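Local coordinates for protein putative hydrolase (Bacteroides ovatus, PDB 4HBS) that is of unknown function but, as a five-bladed beta-propeller of the beta-fructosidase clan, may be a carbohydrate-acting hydrolase, at residues T227-E232 and D305-I310; W299-G304 and F403-L408. One frame throughout, in Å; residues are numbered along the deposited sequence.

Interaction 1: T227-E232 and D305-I310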
loop_
_atom_site.group_PDB
_atom_site.type_symbol
_atom_site.label_atom_id
_atom_site.label_comp_id
_atom_site.label_asym_id
_atom_site.label_seq_id
_atom_site.Cartn_x
_atom_site.Cartn_y
_atom_site.Cartn_z
ATOM N N THR A 227 4.449 -6.740 0.686
ATOM C CA THR A 227 4.460 -6.283 2.070
ATOM C C THR A 227 5.720 -6.907 2.678
ATOM O O THR A 227 6.247 -7.894 2.143
ATOM C CB THR A 227 3.178 -6.620 2.829
ATOM O OG1 THR A 227 3.149 -8.017 3.110
ATOM C CG2 THR A 227 1.937 -6.178 2.088
HETATM N N MSE A 228 6.209 -6.323 3.770
HETATM C CA MSE A 228 7.426 -6.763 4.432
HETATM C C MSE A 228 7.351 -6.652 5.928
HETATM O O MSE A 228 6.473 -5.978 6.466
HETATM C CB MSE A 228 8.574 -5.885 3.964
HETATM C CG MSE A 228 9.361 -6.472 2.857
HETATM SE SE MSE A 228 10.501 -5.195 1.946
HETATM C CE MSE A 228 10.810 -4.039 3.206
ATOM N N TRP A 229 8.318 -7.275 6.603
ATOM C CA TRP A 229 8.483 -7.161 8.044
ATOM C C TRP A 229 9.968 -7.325 8.401
ATOM O O TRP A 229 10.505 -8.422 8.271
ATOM C CB TRP A 229 7.616 -8.168 8.815
ATOM C CG TRP A 229 7.972 -8.197 10.265
ATOM C CD1 TRP A 229 8.683 -9.165 10.910
ATOM C CD2 TRP A 229 7.907 -7.086 11.168
ATOM N NE1 TRP A 229 8.998 -8.753 12.181
ATOM C CE2 TRP A 229 8.502 -7.494 12.377
ATOM C CE3 TRP A 229 7.357 -5.797 11.088
ATOM C CZ2 TRP A 229 8.534 -6.677 13.505
ATOM C CZ3 TRP A 229 7.389 -4.989 12.210
ATOM C CH2 TRP A 229 8.008 -5.416 13.387
ATOM N N GLU A 230 10.627 -6.242 8.841
ATOM C CA GLU A 230 12.027 -6.290 9.258
ATOM C C GLU A 230 12.029 -6.770 10.715
ATOM O O GLU A 230 11.604 -6.027 11.597
ATOM C CB GLU A 230 12.691 -4.909 9.072
ATOM C CG GLU A 230 14.202 -4.905 9.275
ATOM C CD GLU A 230 14.962 -3.853 8.486
ATOM O OE1 GLU A 230 14.406 -2.750 8.269
ATOM O OE2 GLU A 230 16.110 -4.135 8.071
ATOM N N ASP A 231 12.420 -8.044 10.947
ATOM C CA ASP A 231 12.388 -8.673 12.278
ATOM C C ASP A 231 13.691 -8.503 13.065
ATOM O O ASP A 231 14.752 -8.317 12.481
ATOM C CB ASP A 231 12.099 -10.178 12.121
ATOM C CG ASP A 231 11.700 -10.873 13.406
ATOM O OD1 ASP A 231 10.540 -10.741 13.808
ATOM O OD2 ASP A 231 12.580 -11.473 14.052
ATOM N N GLU A 232 13.598 -8.625 14.406
ATOM C CA GLU A 232 14.735 -8.579 15.335
ATOM C C GLU A 232 15.827 -9.601 14.980
ATOM O O GLU A 232 16.996 -9.374 15.318
ATOM C CB GLU A 232 14.280 -8.895 16.781
ATOM C CG GLU A 232 13.455 -7.833 17.487
ATOM C CD GLU A 232 13.017 -8.267 18.877
ATOM O OE1 GLU A 232 13.898 -8.641 19.689
ATOM O OE2 GLU A 232 11.793 -8.262 19.148
ATOM N N ASP A 305 5.344 -10.106 22.291
ATOM C CA ASP A 305 5.872 -11.398 21.850
ATOM C C ASP A 305 4.869 -12.062 20.894
ATOM O O ASP A 305 4.833 -13.294 20.809
ATOM C CB ASP A 305 6.145 -12.297 23.075
ATOM C CG ASP A 305 7.137 -11.696 24.055
ATOM O OD1 ASP A 305 8.240 -11.277 23.607
ATOM O OD2 ASP A 305 6.820 -11.650 25.271
ATOM N N THR A 306 4.062 -11.249 20.160
ATOM C CA THR A 306 3.062 -11.763 19.232
ATOM C C THR A 306 3.180 -11.067 17.879
ATOM O O THR A 306 3.386 -9.850 17.818
ATOM C CB THR A 306 1.648 -11.577 19.826
ATOM O OG1 THR A 306 1.611 -12.157 21.136
ATOM C CG2 THR A 306 0.548 -12.198 18.949
ATOM N N TYR A 307 3.036 -11.851 16.797
ATOM C CA TYR A 307 3.017 -11.351 15.436
ATOM C C TYR A 307 1.589 -11.237 15.046
ATOM O O TYR A 307 0.847 -12.191 15.231
ATOM C CB TYR A 307 3.764 -12.281 14.487
ATOM C CG TYR A 307 5.242 -12.273 14.759
ATOM C CD1 TYR A 307 5.790 -13.072 15.753
ATOM C CD2 TYR A 307 6.081 -11.380 14.109
ATOM C CE1 TYR A 307 7.150 -13.035 16.047
ATOM C CE2 TYR A 307 7.441 -11.332 14.391
ATOM C CZ TYR A 307 7.971 -12.143 15.385
ATOM O OH TYR A 307 9.321 -12.146 15.663
ATOM N N TYR A 308 1.173 -10.066 14.570
ATOM C CA TYR A 308 -0.193 -9.823 14.126
ATOM C C TYR A 308 -0.175 -9.584 12.651
ATOM O O TYR A 308 0.722 -8.903 12.161
ATOM C CB TYR A 308 -0.791 -8.615 14.846
ATOM C CG TYR A 308 -0.900 -8.810 16.339
ATOM C CD1 TYR A 308 -1.982 -9.486 16.897
ATOM C CD2 TYR A 308 0.076 -8.320 17.199
ATOM C CE1 TYR A 308 -2.091 -9.661 18.278
ATOM C CE2 TYR A 308 -0.031 -8.475 18.579
ATOM C CZ TYR A 308 -1.111 -9.153 19.116
ATOM O OH TYR A 308 -1.212 -9.332 20.478
HETATM N N MSE A 309 -1.148 -10.141 11.936
HETATM C CA MSE A 309 -1.298 -9.951 10.497
HETATM C C MSE A 309 -2.601 -9.284 10.246
HETATM O O MSE A 309 -3.581 -9.702 10.849
HETATM C CB MSE A 309 -1.273 -11.286 9.783
HETATM C CG MSE A 309 -1.336 -11.150 8.294
HETATM SE SE MSE A 309 -1.308 -12.891 7.449
HETATM C CE MSE A 309 -2.868 -12.681 6.662
ATOM N N ILE A 310 -2.648 -8.267 9.360
ATOM C CA ILE A 310 -3.906 -7.584 9.021
ATOM C C ILE A 310 -4.066 -7.641 7.527
ATOM O O ILE A 310 -3.174 -7.231 6.801
ATOM C CB ILE A 310 -3.994 -6.130 9.545
ATOM C CG1 ILE A 310 -3.821 -6.091 11.073
ATOM C CG2 ILE A 310 -5.354 -5.486 9.145
ATOM C CD1 ILE A 310 -3.490 -4.804 11.560
#
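Asp231 OD1 is gripped by two aromatic side chains at once, taking the hydroxyl of Tyr307 from across the contact at 2.6 Å from its OH and the indole N-H of Trp229 from its own segment at 3.0 Å from NE1. The junction lies between two blades of a five-bladed beta-propeller: strand 227-230 is an outermost strand of one five-stranded antiparallel sheet, and Tyr307 stands on strand 306-312 of the next. With the nearest CA atoms, those of Trp229 and Tyr307, 10.1 Å apart, no backbone bond can join the two segments, and side chains alone bridge the gap.

The two donors use different lone pairs. Tyr307 OH approaches on the syn side of OD1, whereas the indole comes in on the anti side, along a nearly straight bond of 164° lying in the plane of its ring. Asp231 holds its CG anti to the backbone N (chi1 -166°), which carries the carboxylate to the indole edge. The phenol and indole thus share one acceptor while packing together as an offset edge-to-face pair: the edge of Tyr307 is directed at the five-membered ring of Trp229, the planes 82° apart and the centroids separated by 5.8 Å. Two donors on one oxygen fix the orientation of the carboxylate. Without it, as with an alanine here, the Trp229 N-H and the Tyr307 hydroxyl would probably lose their common acceptor, and the blades this polar link.

Neighbours tie the cluster into both blades. Lys302 NZ also hydrogen-bonds Tyr307 OH, and Asp231 OD2 accepts the backbone N-H of Asp233. Beside the shared oxygen, the rings come closest where Tyr307 CE2 lies 3.7 Å from Trp229 NE1.

Interaction 2: W299-G304 and F403-L408; sequences WVFKKG and FNWESL
Phe301 and Trp405 both place CG between the backbone N and the carbonyl carbon (chi1 71° and 54°), and from these positions their rings reach out from opposite directions to meet. The link runs from strand 298-303, at one side of a propeller blade, to the 3-10 segment 405-408 that follows strand 399-403 of another blade. Their rings form an offset edge-to-face pair, planes 75° apart, in which the edge of Phe301 is turned to the six-membered ring of Trp405; Phe301 CE2 comes within 3.6 Å of Trp405 CH2. Glu406 CG covers the opposite face of the indole near its rim, while Lys303 CB lies at the ring's edge, 4.0 Å from Trp405 CH2. Lys303 bends at chi2 as it passes the indole edge, and its NZ reaches Glu406 OE2 at 3.2 Å in a salt bridge that meets the anti side of the oxygen, well out of the carboxylate plane. Trp405 NE1 hydrogen-bonds to Gly369 O, which should help fix the rotation of the indole. The contact therefore sets an aromatic pair, with Trp405 buried and Phe301 partly exposed, beside an ion pair at its margin, whose attraction is probably weakened by solvent around the exposed lysine.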
loop_
_atom_site.group_PDB
_atom_site.type_symbol
_atom_site.label_atom_id
_atom_site.label_comp_id
_atom_site.label_asym_id
_atom_site.label_seq_id
_atom_site.Cartn_x
_atom_site.Cartn_y
_atom_site.Cartn_z
ATOM N N TRP A 299 -0.487 -7.625 5.928
ATOM C CA TRP A 299 0.503 -6.748 6.549
ATOM C C TRP A 299 0.869 -7.325 7.846
ATOM O O TRP A 299 0.008 -7.382 8.719
ATOM C CB TRP A 299 -0.079 -5.353 6.759
ATOM C CG TRP A 299 -0.224 -4.607 5.486
ATOM C CD1 TRP A 299 -1.319 -4.565 4.673
ATOM C CD2 TRP A 299 0.808 -3.894 4.814
ATOM N NE1 TRP A 299 -1.028 -3.872 3.523
ATOM C CE2 TRP A 299 0.272 -3.426 3.593
ATOM C CE3 TRP A 299 2.147 -3.608 5.120
ATOM C CZ2 TRP A 299 1.026 -2.651 2.695
ATOM C CZ3 TRP A 299 2.888 -2.847 4.230
ATOM C CH2 TRP A 299 2.329 -2.378 3.037
ATOM N N VAL A 300 2.136 -7.754 8.020
ATOM C CA VAL A 300 2.601 -8.338 9.286
ATOM C C VAL A 300 3.453 -7.321 10.073
ATOM O O VAL A 300 4.185 -6.509 9.486
ATOM C CB VAL A 300 3.364 -9.659 9.033
ATOM C CG1 VAL A 300 4.015 -10.190 10.317
ATOM C CG2 VAL A 300 2.420 -10.703 8.431
ATOM N N PHE A 301 3.298 -7.365 11.410
ATOM C CA PHE A 301 4.035 -6.557 12.374
ATOM C C PHE A 301 4.015 -7.268 13.744
ATOM O O PHE A 301 3.157 -8.116 13.964
ATOM C CB PHE A 301 3.459 -5.135 12.466
ATOM C CG PHE A 301 2.115 -5.074 13.141
ATOM C CD1 PHE A 301 0.953 -5.386 12.444
ATOM C CD2 PHE A 301 2.007 -4.739 14.486
ATOM C CE1 PHE A 301 -0.294 -5.344 13.075
ATOM C CE2 PHE A 301 0.759 -4.699 15.116
ATOM C CZ PHE A 301 -0.385 -5.003 14.406
ATOM N N LYS A 302 4.962 -6.930 14.640
ATOM C CA LYS A 302 5.090 -7.539 15.962
ATOM C C LYS A 302 4.824 -6.522 17.039
ATOM O O LYS A 302 5.323 -5.404 16.956
ATOM C CB LYS A 302 6.513 -8.118 16.161
ATOM C CG LYS A 302 6.730 -8.873 17.495
ATOM C CD LYS A 302 8.178 -9.321 17.673
ATOM C CE LYS A 302 8.397 -10.283 18.835
ATOM N NZ LYS A 302 9.635 -11.112 18.680
ATOM N N LYS A 303 4.072 -6.913 18.063
ATOM C CA LYS A 303 3.793 -6.082 19.230
ATOM C C LYS A 303 3.882 -7.017 20.423
ATOM O O LYS A 303 3.123 -7.987 20.503
ATOM C CB LYS A 303 2.425 -5.377 19.114
ATOM C CG LYS A 303 2.205 -4.282 20.171
ATOM C CD LYS A 303 1.047 -4.579 21.138
ATOM C CE LYS A 303 1.147 -3.765 22.412
ATOM N NZ LYS A 303 -0.026 -3.957 23.306
ATOM N N GLY A 304 4.881 -6.799 21.269
ATOM C CA GLY A 304 5.149 -7.680 22.392
ATOM C C GLY A 304 5.834 -8.927 21.880
ATOM O O GLY A 304 6.766 -8.830 21.077
ATOM N N PHE A 403 -8.106 2.037 17.533
ATOM C CA PHE A 403 -7.519 2.073 18.874
ATOM C C PHE A 403 -7.992 0.871 19.664
ATOM O O PHE A 403 -9.154 0.462 19.549
ATOM C CB PHE A 403 -7.892 3.345 19.605
ATOM C CG PHE A 403 -7.262 4.577 19.022
ATOM C CD1 PHE A 403 -7.756 5.138 17.853
ATOM C CD2 PHE A 403 -6.230 5.230 19.685
ATOM C CE1 PHE A 403 -7.201 6.302 17.335
ATOM C CE2 PHE A 403 -5.676 6.395 19.167
ATOM C CZ PHE A 403 -6.159 6.920 17.991
ATOM N N ASN A 404 -7.091 0.293 20.452
ATOM C CA ASN A 404 -7.387 -0.854 21.290
ATOM C C ASN A 404 -7.702 -2.129 20.441
ATOM O O ASN A 404 -8.423 -3.014 20.898
ATOM C CB ASN A 404 -8.526 -0.505 22.270
ATOM C CG ASN A 404 -8.456 -1.202 23.602
ATOM O OD1 ASN A 404 -7.392 -1.650 24.058
ATOM N ND2 ASN A 404 -9.595 -1.303 24.270
ATOM N N TRP A 405 -7.108 -2.221 19.222
ATOM C CA TRP A 405 -7.188 -3.397 18.321
ATOM C C TRP A 405 -6.702 -4.684 19.026
ATOM O O TRP A 405 -7.191 -5.769 18.732
ATOM C CB TRP A 405 -6.356 -3.170 17.040
ATOM C CG TRP A 405 -4.918 -2.798 17.281
ATOM C CD1 TRP A 405 -4.416 -1.544 17.471
ATOM C CD2 TRP A 405 -3.821 -3.700 17.470
ATOM N NE1 TRP A 405 -3.072 -1.608 17.739
ATOM C CE2 TRP A 405 -2.684 -2.920 17.766
ATOM C CE3 TRP A 405 -3.695 -5.097 17.451
ATOM C CZ2 TRP A 405 -1.428 -3.488 17.992
ATOM C CZ3 TRP A 405 -2.457 -5.659 17.707
ATOM C CH2 TRP A 405 -1.342 -4.859 17.975
ATOM N N GLU A 406 -5.739 -4.538 19.964
ATOM C CA GLU A 406 -5.161 -5.620 20.790
ATOM C C GLU A 406 -6.235 -6.428 21.567
ATOM O O GLU A 406 -6.030 -7.613 21.817
ATOM C CB GLU A 406 -4.166 -5.022 21.815
ATOM C CG GLU A 406 -2.985 -4.277 21.203
ATOM C CD GLU A 406 -2.994 -2.756 21.293
ATOM O OE1 GLU A 406 -4.075 -2.147 21.094
ATOM O OE2 GLU A 406 -1.902 -2.170 21.487
ATOM N N SER A 407 -7.364 -5.767 21.960
ATOM C CA SER A 407 -8.488 -6.360 22.709
ATOM C C SER A 407 -9.091 -7.584 22.076
ATOM O O SER A 407 -9.621 -8.410 22.801
ATOM C CB SER A 407 -9.615 -5.351 22.861
ATOM O OG SER A 407 -9.150 -4.179 23.497
ATOM N N LEU A 408 -9.052 -7.708 20.736
ATOM C CA LEU A 408 -9.662 -8.836 20.029
ATOM C C LEU A 408 -9.311 -10.208 20.620
ATOM O O LEU A 408 -10.175 -11.091 20.614
ATOM C CB LEU A 408 -9.279 -8.811 18.546
ATOM C CG LEU A 408 -9.930 -7.710 17.693
ATOM C CD1 LEU A 408 -9.392 -7.746 16.309
ATOM C CD2 LEU A 408 -11.444 -7.846 17.658
#

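In the fold
Both interactions involve the sheet whose strands 298-303 and 306-312 are neighbours, and they carry it to different partners: interaction 1 to the sheet that starts with strand 227-230, interaction 2 to the segment after strand 399-403. Backbone pairing couples them directly, with Tyr308 N 2.8 Å from Phe301 O. Each has an edge-to-face aromatic pair, but the polar chemistry changes with place. The buried interaction 1 relies on a carboxylate shared by uncharged donors; the partly buried interaction 2 adds a salt bridge toward its more exposed side. Tyr308 also meets Trp405 edge-to-face, so strand 306-312 takes part on both sides of the blade.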